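Uncharacterized protein DUF1470 (Jannaschia sp. CCS1, PDB 3H0N) is of unknown function but carries a treble-clef zinc finger and probably acts as a transcription regulator. Local coordinates at residues 7-12 / 134-139. Sequence-based numbering, arbitrary orientation.
Sequences YERTGL and AREIGH
The E136 side chain crosses that of R9 at about a right angle and sets OE2 2.9 Å from R9 NH1. This is a salt bridge whose hydrogen bond is weak, strongly bent at 126°, and the guanidinium and carboxylate planes are turned 45° apart. R9 bends at chi2 (-61°) and then runs extended to E136. Water 1 bridges the pair, donating to E136 OE1 at 2.8 Å, accepting weakly from R9 NH1, and lying at the ring edge of H139, 2.7 Å from ND1. OE1 also takes a bond from N141, just past the helix, which helps to fix the rotation of the carboxylate. L12 CD2 lies 3.8 Å from E136 OE2 and beside CG, the two side chains again crossing at about a right angle. R135 takes a separate path to the same turn. Its CG is anti to the backbone N, and the chain, bent at chi3, brings NH1 to 2.8 Å from E8 O, which lies near the guanidinium plane; NH2 adds a weak bond to that oxygen, and E131 forms a salt bridge with NH2. One backbone carbonyl is thus gripped just before helix 10-22, where R9 occupies the N-cap position, while water 2 links R135 NH2, weakly, to G11 N in the first turn. The R9 and R135 NH1 atoms stand 3.9 Å apart, a like-charge approach that E136, E131 and the E8 carbonyl probably offset. The contact joins the start of helix 10-22 to the C-terminal end of helix 121-138 in the ABATE domain; F145 of strand 145-147 packs on L12 and E136, and H139 and E8 of the second subunit pack on E8 and H139 respectively.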
loop_
_atom_site.group_PDB
_atom_site.type_symbol
_atom_site.label_atom_id
_atom_site.label_comp_id
_atom_site.label_asym_id
_atom_site.label_seq_id
_atom_site.Cartn_x
_atom_site.Cartn_y
_atom_site.Cartn_z
ATOM N N TYR A 7 -9.078 0.360 -8.121
ATOM C CA TYR A 7 -8.175 1.477 -7.945
ATOM C C TYR A 7 -6.879 1.003 -7.310
ATOM O O TYR A 7 -5.797 1.441 -7.661
ATOM C CB TYR A 7 -8.826 2.615 -7.096
ATOM C CG TYR A 7 -7.859 3.732 -6.792
ATOM C CD1 TYR A 7 -7.637 4.778 -7.696
ATOM C CD2 TYR A 7 -7.107 3.692 -5.646
ATOM C CE1 TYR A 7 -6.690 5.774 -7.404
ATOM C CE2 TYR A 7 -6.149 4.642 -5.372
ATOM C CZ TYR A 7 -5.941 5.683 -6.250
ATOM O OH TYR A 7 -4.975 6.631 -6.020
ATOM N N GLU A 8 -6.997 0.159 -6.307
ATOM C CA GLU A 8 -5.866 -0.290 -5.514
ATOM C C GLU A 8 -4.818 -1.063 -6.303
ATOM O O GLU A 8 -3.652 -1.098 -5.902
ATOM C CB GLU A 8 -6.364 -1.169 -4.335
ATOM C CG GLU A 8 -7.066 -0.371 -3.266
ATOM C CD GLU A 8 -8.513 0.031 -3.600
ATOM O OE1 GLU A 8 -9.149 -0.498 -4.554
ATOM O OE2 GLU A 8 -9.050 0.877 -2.839
ATOM N N ARG A 9 -5.218 -1.662 -7.420
ATOM C CA ARG A 9 -4.290 -2.401 -8.283
ATOM C C ARG A 9 -3.981 -1.647 -9.574
ATOM O O ARG A 9 -3.498 -2.253 -10.546
ATOM C CB ARG A 9 -4.805 -3.770 -8.628
ATOM C CG ARG A 9 -5.215 -4.575 -7.481
ATOM C CD ARG A 9 -4.110 -4.836 -6.542
ATOM N NE ARG A 9 -4.715 -5.489 -5.375
ATOM C CZ ARG A 9 -4.062 -5.936 -4.304
ATOM N NH1 ARG A 9 -2.736 -5.853 -4.221
ATOM N NH2 ARG A 9 -4.760 -6.505 -3.320
ATOM N N THR A 10 -4.192 -0.342 -9.606
ATOM C CA THR A 10 -3.874 0.469 -10.781
ATOM C C THR A 10 -2.437 0.290 -11.273
ATOM O O THR A 10 -2.194 0.120 -12.484
ATOM C CB THR A 10 -4.157 1.955 -10.490
ATOM O OG1 THR A 10 -5.567 2.128 -10.243
ATOM C CG2 THR A 10 -3.751 2.816 -11.682
ATOM N N GLY A 11 -1.456 0.380 -10.383
ATOM C CA GLY A 11 -0.074 0.297 -10.810
ATOM C C GLY A 11 0.245 -1.043 -11.421
ATOM O O GLY A 11 0.921 -1.121 -12.443
ATOM N N LEU A 12 -0.245 -2.092 -10.790
ATOM C CA LEU A 12 -0.049 -3.441 -11.343
ATOM C C LEU A 12 -0.698 -3.583 -12.700
ATOM O O LEU A 12 -0.084 -4.080 -13.688
ATOM C CB LEU A 12 -0.598 -4.513 -10.367
ATOM C CG LEU A 12 -0.573 -5.974 -10.826
ATOM C CD1 LEU A 12 0.880 -6.431 -11.064
ATOM C CD2 LEU A 12 -1.271 -6.854 -9.788
ATOM N N ALA A 134 6.240 -3.292 -6.802
ATOM C CA ALA A 134 6.926 -3.467 -5.512
ATOM C C ALA A 134 5.997 -4.062 -4.453
ATOM O O ALA A 134 6.404 -4.902 -3.642
ATOM C CB ALA A 134 7.570 -2.152 -5.018
ATOM N N ARG A 135 4.768 -3.577 -4.429
ATOM C CA ARG A 135 3.803 -4.045 -3.442
ATOM C C ARG A 135 3.530 -5.521 -3.569
ATOM O O ARG A 135 3.391 -6.258 -2.602
ATOM C CB ARG A 135 2.531 -3.215 -3.522
ATOM C CG ARG A 135 1.637 -3.441 -2.330
ATOM C CD ARG A 135 0.255 -2.915 -2.507
ATOM N NE ARG A 135 0.163 -1.666 -3.220
ATOM C CZ ARG A 135 -0.904 -1.321 -3.933
ATOM N NH1 ARG A 135 -1.977 -2.067 -3.940
ATOM N NH2 ARG A 135 -0.893 -0.201 -4.623
ATOM N N GLU A 136 3.431 -5.995 -4.814
ATOM C CA GLU A 136 3.191 -7.419 -5.017
ATOM C C GLU A 136 4.380 -8.299 -4.611
ATOM O O GLU A 136 4.187 -9.422 -4.160
ATOM C CB GLU A 136 2.801 -7.714 -6.469
ATOM C CG GLU A 136 1.502 -7.051 -6.943
ATOM C CD GLU A 136 0.306 -7.281 -6.068
ATOM O OE1 GLU A 136 0.261 -8.318 -5.365
ATOM O OE2 GLU A 136 -0.588 -6.387 -6.072
ATOM N N ILE A 137 5.605 -7.776 -4.742
ATOM C CA ILE A 137 6.778 -8.465 -4.230
ATOM C C ILE A 137 6.661 -8.541 -2.690
ATOM O O ILE A 137 6.837 -9.586 -2.087
ATOM C CB ILE A 137 8.075 -7.747 -4.646
ATOM C CG1 ILE A 137 8.256 -7.744 -6.184
ATOM C CG2 ILE A 137 9.299 -8.323 -3.920
ATOM C CD1 ILE A 137 9.382 -6.809 -6.668
ATOM N N GLY A 138 6.313 -7.422 -2.051
ATOM C CA GLY A 138 6.128 -7.425 -0.605
ATOM C C GLY A 138 5.049 -8.347 -0.145
ATOM O O GLY A 138 5.136 -8.945 0.953
ATOM N N HIS A 139 4.016 -8.506 -0.960
ATOM C CA HIS A 139 2.894 -9.393 -0.623
ATOM C C HIS A 139 3.132 -10.849 -0.976
ATOM O O HIS A 139 2.219 -11.677 -0.896
ATOM C CB HIS A 139 1.577 -8.888 -1.256
ATOM C CG HIS A 139 1.071 -7.606 -0.645
ATOM N ND1 HIS A 139 -0.014 -6.910 -1.137
ATOM C CD2 HIS A 139 1.531 -6.893 0.412
ATOM C CE1 HIS A 139 -0.221 -5.843 -0.375
ATOM N NE2 HIS A 139 0.709 -5.798 0.559
HETATM O O HOH W 1 -1.383 -7.897 -3.182
HETATM O O HOH W 2 -1.560 0.971 -7.529
#